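PDB 4HBZ: putative phosphohistidine phosphatase, SixA from Nakamurella multipartita, which probably removes phosphoryl groups from phosphohistidine or a related substrate, as a member of the histidine phosphatase superfamily. Local coordinates for residues T42-G45 against V46-A49; Q76-A79 against A80-I83; H153-A156 against G157-A160. All coordinates share one frame; numbering follows the deposited sequence.

Interaction 1 (T42-G45 against V46-A49); sequences TPDG and VRAA
Asp44 and Arg47 meet one helical turn apart on the surface of the first turn of helix 43-59, where OD1 of Asp44 accepts from NH1 of Arg47 at 2.8 Å. This salt bridge is nearly straight, with an N-H...O angle of 170°, yet the two flat groups are strongly turned against each other, their planes 72° apart. The carboxylate oxygen lies at the edge of the guanidinium, in its plane, whereas NH1 reaches OD1 on the anti side and somewhat out of the carboxylate plane. Arg47 gets there by a bend: CG sits beside its own backbone N and the chain turns again at chi3 (-79°), which folds the guanidinium back toward the start of the helix. That fold also lays one face of the group over the carbonyl O of Pro43, 3.6 Å from CZ of Arg47. A water completes the link, donating to Asp44 OD1 and accepting from Arg47 NE, 2.7 Å from NE. Just before them, Thr42 caps the helix N-terminus, its OG1 accepting from Gly45 N at 3.0 Å, while Thr42 O takes the amide of Val46. On the buried side, Ala49 faces helix 72-81, packing on Thr77 and Ala80. The cap satisfies an amide that has no preceding helical carbonyl, and an acidic group in the first turn probably interacts favourably with the helix dipole. Two-point attachment of Arg47, directly through NH1 and by water through NE, would further restrain the guanidinium on this exposed face.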
loop_
_atom_site.group_PDB
_atom_site.type_symbol
_atom_site.label_atom_id
_atom_site.label_comp_id
_atom_site.label_asym_id
_atom_site.label_seq_id
_atom_site.Cartn_x
_atom_site.Cartn_y
_atom_site.Cartn_z
ATOM N N THR A 42 -4.419 1.487 18.622
ATOM C CA THR A 42 -5.145 0.882 19.749
ATOM C C THR A 42 -4.675 -0.563 19.910
ATOM O O THR A 42 -3.992 -1.112 19.030
ATOM C CB THR A 42 -6.654 0.865 19.475
ATOM O OG1 THR A 42 -6.895 0.025 18.358
ATOM C CG2 THR A 42 -7.194 2.254 19.215
ATOM N N PRO A 43 -5.048 -1.229 21.032
ATOM C CA PRO A 43 -4.697 -2.638 21.104
ATOM C C PRO A 43 -5.275 -3.479 19.976
ATOM O O PRO A 43 -4.596 -4.405 19.494
ATOM C CB PRO A 43 -5.208 -3.052 22.480
ATOM C CG PRO A 43 -5.158 -1.747 23.292
ATOM C CD PRO A 43 -5.480 -0.662 22.319
ATOM N N ASP A 44 -6.477 -3.183 19.542
ATOM C CA ASP A 44 -7.031 -3.915 18.386
ATOM C C ASP A 44 -6.249 -3.577 17.116
ATOM O O ASP A 44 -6.013 -4.466 16.283
ATOM C CB ASP A 44 -8.502 -3.585 18.173
ATOM C CG ASP A 44 -9.437 -4.231 19.215
ATOM O OD1 ASP A 44 -9.103 -5.238 19.848
ATOM O OD2 ASP A 44 -10.542 -3.692 19.355
ATOM N N GLY A 45 -5.781 -2.333 16.965
ATOM C CA GLY A 45 -4.998 -1.984 15.774
ATOM C C GLY A 45 -3.657 -2.712 15.759
ATOM O O GLY A 45 -3.201 -3.207 14.735
ATOM N N VAL A 46 -3.037 -2.872 16.938
ATOM C CA VAL A 46 -1.819 -3.658 17.017
ATOM C C VAL A 46 -2.122 -5.099 16.581
ATOM O O VAL A 46 -1.363 -5.678 15.809
ATOM C CB VAL A 46 -1.220 -3.655 18.421
ATOM C CG1 VAL A 46 -0.058 -4.643 18.500
ATOM C CG2 VAL A 46 -0.708 -2.263 18.806
ATOM N N ARG A 47 -3.201 -5.716 17.086
ATOM C CA ARG A 47 -3.550 -7.077 16.626
ATOM C C ARG A 47 -3.783 -7.138 15.093
ATOM O O ARG A 47 -3.325 -8.058 14.435
ATOM C CB ARG A 47 -4.768 -7.641 17.356
ATOM C CG ARG A 47 -4.416 -8.145 18.708
ATOM C CD ARG A 47 -5.653 -8.742 19.408
ATOM N NE ARG A 47 -6.513 -7.722 19.967
ATOM C CZ ARG A 47 -6.321 -7.128 21.152
ATOM N NH1 ARG A 47 -7.158 -6.194 21.554
ATOM N NH2 ARG A 47 -5.290 -7.459 21.931
ATOM N N ALA A 48 -4.449 -6.145 14.535
ATOM C CA ALA A 48 -4.731 -6.176 13.108
ATOM C C ALA A 48 -3.425 -6.046 12.312
ATOM O O ALA A 48 -3.198 -6.733 11.316
ATOM C CB ALA A 48 -5.690 -5.081 12.754
ATOM N N ALA A 49 -2.546 -5.157 12.721
ATOM C CA ALA A 49 -1.285 -4.976 11.982
ATOM C C ALA A 49 -0.383 -6.210 12.118
ATOM O O ALA A 49 0.331 -6.601 11.189
ATOM C CB ALA A 49 -0.565 -3.746 12.524
HETATM O O HOH W 1 -8.577 -7.389 18.320
#

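Interaction 2 (Q76-A79 against A80-I83); sequences QTLA and ATGI
Thr81 folds its hydroxyl back onto the preceding turn of helix 72-81, where OG1 donates to the carbonyl O of Leu78 at 2.6 Å. The bond lies in the carbonyl plane, on a lone pair. Its geometry follows from the first torsion of Thr81 (chi1 68°), which sets OG1 between the backbone N and the carbonyl carbon and leaves CG2 beside the N, 3.3 Å from Thr77 O. The same hydroxyl oxygen accepts from Ile83 N at 3.2 Å, so one side chain ties the last helical turn to the backbone just past Gly82. Leu78 O is shared further: a water lies 2.8 Å from Leu78 O and the same distance from Ile83 O, bridging the two carbonyls, and Thr81 N adds a weak bond. Leu78 itself extends with CG opposite its backbone N (chi1 177°), and only its CD1 swings near the threonine, 3.9 Å from OG1, as the two side chains pass at a slant. The rest of the leucine serves the sheet, packing on Val87 and Tyr89 of strand 86-90. Ala80 has just a methyl to offer, and its CB rests 3.5 Å from Gln76 O while also meeting Ala49 and Thr50 of helix 43-59. The backbone departs from the helix at Gly82, whose phi is positive; its N reaches Ala79 O from well above the carbonyl plane. Beyond, the side chain of Ile83 packs on Leu56 of helix 43-59 and Leu116 of strand 114-119. The pairing of Thr81 OG1 with the amide two residues on is an ST turn, here at the C-terminal end of the helix in the beta-alpha-beta unit formed by strand 65-69, helix 72-81 and strand 86-90.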
loop_
_atom_site.group_PDB
_atom_site.type_symbol
_atom_site.label_atom_id
_atom_site.label_comp_id
_atom_site.label_asym_id
_atom_site.label_seq_id
_atom_site.Cartn_x
_atom_site.Cartn_y
_atom_site.Cartn_z
ATOM N N GLN A 76 3.974 2.573 13.624
ATOM C CA GLN A 76 3.640 1.480 14.521
ATOM C C GLN A 76 3.019 0.319 13.774
ATOM O O GLN A 76 3.248 -0.854 14.101
ATOM C CB GLN A 76 2.695 1.965 15.629
ATOM C CG GLN A 76 3.436 2.839 16.638
ATOM C CD GLN A 76 2.514 3.507 17.629
ATOM O OE1 GLN A 76 1.332 3.232 17.663
ATOM N NE2 GLN A 76 3.042 4.446 18.430
ATOM N N THR A 77 2.216 0.594 12.765
ATOM C CA THR A 77 1.687 -0.469 11.925
ATOM C C THR A 77 2.828 -1.227 11.278
ATOM O O THR A 77 2.888 -2.441 11.335
ATOM C CB THR A 77 0.762 0.121 10.839
ATOM O OG1 THR A 77 -0.399 0.687 11.445
ATOM C CG2 THR A 77 0.373 -0.930 9.876
ATOM N N LEU A 78 3.781 -0.495 10.727
ATOM C CA LEU A 78 4.947 -1.158 10.127
ATOM C C LEU A 78 5.698 -2.019 11.164
ATOM O O LEU A 78 6.063 -3.170 10.876
ATOM C CB LEU A 78 5.866 -0.130 9.473
ATOM C CG LEU A 78 7.134 -0.688 8.889
ATOM C CD1 LEU A 78 6.912 -1.701 7.812
ATOM C CD2 LEU A 78 7.967 0.492 8.388
ATOM N N ALA A 79 5.967 -1.461 12.320
ATOM C CA ALA A 79 6.697 -2.173 13.354
ATOM C C ALA A 79 5.972 -3.463 13.663
ATOM O O ALA A 79 6.601 -4.545 13.816
ATOM C CB ALA A 79 6.840 -1.275 14.597
ATOM N N ALA A 80 4.662 -3.401 13.790
ATOM C CA ALA A 80 3.883 -4.587 14.191
ATOM C C ALA A 80 3.891 -5.696 13.132
ATOM O O ALA A 80 3.660 -6.865 13.452
ATOM C CB ALA A 80 2.448 -4.217 14.551
ATOM N N THR A 81 4.117 -5.339 11.872
ATOM C CA THR A 81 4.160 -6.335 10.807
ATOM C C THR A 81 5.339 -7.237 10.911
ATOM O O THR A 81 5.352 -8.325 10.311
ATOM C CB THR A 81 4.192 -5.726 9.367
ATOM O OG1 THR A 81 5.445 -5.071 9.169
ATOM C CG2 THR A 81 3.065 -4.857 9.047
ATOM N N GLY A 82 6.396 -6.804 11.585
ATOM C CA GLY A 82 7.594 -7.594 11.660
ATOM C C GLY A 82 8.445 -7.665 10.401
ATOM O O GLY A 82 9.386 -8.484 10.337
ATOM N N ILE A 83 8.091 -6.866 9.394
ATOM C CA ILE A 83 8.842 -6.759 8.167
ATOM C C ILE A 83 10.112 -5.949 8.365
ATOM O O ILE A 83 10.047 -4.797 8.832
ATOM C CB ILE A 83 7.926 -6.164 7.104
ATOM C CG1 ILE A 83 6.792 -7.169 6.764
ATOM C CG2 ILE A 83 8.678 -5.817 5.798
ATOM C CD1 ILE A 83 5.636 -6.597 5.966
HETATM O O HOH W 2 8.699 -4.122 11.135
#

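Interaction 3 (H153-A156 against G157-A160); sequences HFAA and GTFA
Phe154 offers one ring face to Thr158, whose CG2 stands almost exactly over the centre, 3.6 Å from the ring centroid and 4° off its normal, a CH-pi contact. The threonine torsion (chi1 -58°) aims CG2 at the ring and carries OG1 to the other task, donating to Ala155 O at 2.7 Å. That carbonyl also takes Thr158 N at 3.0 Å, both donors coming from the same face of its plane, and the amide bond closes the type II beta turn from Ala155 to Thr158. Farther along, CE2 of Phe154 touches CB of Ala160 at 4.1 Å. An alanine in place of Phe154 would take away this ring and is likely to leave Thr158 CG2 and Ala160 CB without their shared apolar partner. The turn is looser on its outer side: Ala155 is exposed, Ala156 partly so, and the exposed ring of His153 leads away from the turn. Gly157, with positive phi, occupies a corner where a side chain would strike Ala156 O. On the inner side, Phe154 packs on Ile124 and Pro125 of helix 123-138, while strand 159-164 runs between strands 20-26 and 177-182, with Phe159 against helix 43-59.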
loop_
_atom_site.group_PDB
_atom_site.type_symbol
_atom_site.label_atom_id
_atom_site.label_comp_id
_atom_site.label_asym_id
_atom_site.label_seq_id
_atom_site.Cartn_x
_atom_site.Cartn_y
_atom_site.Cartn_z
ATOM N N HIS A 153 -14.361 -1.238 0.160
ATOM C CA HIS A 153 -14.186 -1.379 1.602
ATOM C C HIS A 153 -12.714 -1.409 1.895
ATOM O O HIS A 153 -11.967 -2.207 1.304
ATOM C CB HIS A 153 -14.843 -2.655 2.071
ATOM C CG HIS A 153 -16.327 -2.605 1.956
ATOM N ND1 HIS A 153 -17.028 -3.459 1.141
ATOM C CD2 HIS A 153 -17.244 -1.740 2.473
ATOM C CE1 HIS A 153 -18.309 -3.135 1.165
ATOM N NE2 HIS A 153 -18.469 -2.088 1.949
ATOM N N PHE A 154 -12.272 -0.479 2.730
ATOM C CA PHE A 154 -10.847 -0.340 2.973
ATOM C C PHE A 154 -10.632 0.227 4.357
ATOM O O PHE A 154 -10.045 1.306 4.556
ATOM C CB PHE A 154 -10.181 0.488 1.828
ATOM C CG PHE A 154 -8.760 0.074 1.512
ATOM C CD1 PHE A 154 -7.714 0.420 2.339
ATOM C CD2 PHE A 154 -8.484 -0.708 0.423
ATOM C CE1 PHE A 154 -6.416 0.027 2.082
ATOM C CE2 PHE A 154 -7.194 -1.086 0.156
ATOM C CZ PHE A 154 -6.153 -0.717 0.985
ATOM N N ALA A 155 -11.048 -0.554 5.368
ATOM C CA ALA A 155 -10.934 -0.131 6.764
ATOM C C ALA A 155 -9.493 -0.092 7.222
ATOM O O ALA A 155 -8.627 -0.675 6.600
ATOM C CB ALA A 155 -11.676 -1.150 7.624
ATOM N N ALA A 156 -9.234 0.569 8.329
ATOM C CA ALA A 156 -7.918 0.640 8.907
ATOM C C ALA A 156 -7.322 -0.765 9.048
ATOM O O ALA A 156 -7.932 -1.664 9.636
ATOM C CB ALA A 156 -7.997 1.303 10.284
ATOM N N GLY A 157 -6.120 -0.944 8.511
ATOM C CA GLY A 157 -5.417 -2.220 8.538
ATOM C C GLY A 157 -5.503 -3.020 7.259
ATOM O O GLY A 157 -4.782 -4.008 7.079
ATOM N N THR A 158 -6.393 -2.600 6.344
ATOM C CA THR A 158 -6.529 -3.285 5.048
ATOM C C THR A 158 -5.338 -3.087 4.170
ATOM O O THR A 158 -4.694 -2.055 4.212
ATOM C CB THR A 158 -7.785 -2.755 4.314
ATOM O OG1 THR A 158 -8.929 -2.956 5.135
ATOM C CG2 THR A 158 -8.059 -3.430 2.984
ATOM N N PHE A 159 -4.999 -4.089 3.386
ATOM C CA PHE A 159 -4.039 -3.862 2.310
ATOM C C PHE A 159 -4.487 -4.518 1.033
ATOM O O PHE A 159 -5.217 -5.480 1.007
ATOM C CB PHE A 159 -2.622 -4.326 2.696
ATOM C CG PHE A 159 -2.485 -5.801 2.991
ATOM C CD1 PHE A 159 -2.250 -6.730 1.987
ATOM C CD2 PHE A 159 -2.617 -6.238 4.318
ATOM C CE1 PHE A 159 -2.112 -8.073 2.290
ATOM C CE2 PHE A 159 -2.502 -7.574 4.606
ATOM C CZ PHE A 159 -2.222 -8.472 3.609
ATOM N N ALA A 160 -4.055 -3.906 -0.062
ATOM C CA ALA A 160 -4.245 -4.408 -1.440
ATOM C C ALA A 160 -2.922 -4.819 -2.031
ATOM O O ALA A 160 -1.882 -4.163 -1.774
ATOM C CB ALA A 160 -4.857 -3.320 -2.316
#

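The three contacts follow one another along the chain, and each marks an end of a secondary structure element: the start of helix 43-59, the finish of helix 72-81 and the entry to strand 159-164. Interactions 1 and 2 have centres 11 Å apart and touch directly, Ala49 CB lying 3.7 Å from Ala80 CB, so that small residues allow the two helices to come close. Interaction 3 lies about 13 and 15 Å from them, centre to centre, and touches neither. Two helix ends and a turn thus lie on elements that pack against or belong to the mixed sheet of the histidine phosphatase fold, with helix 43-59 touching both helix 72-81 and Phe159.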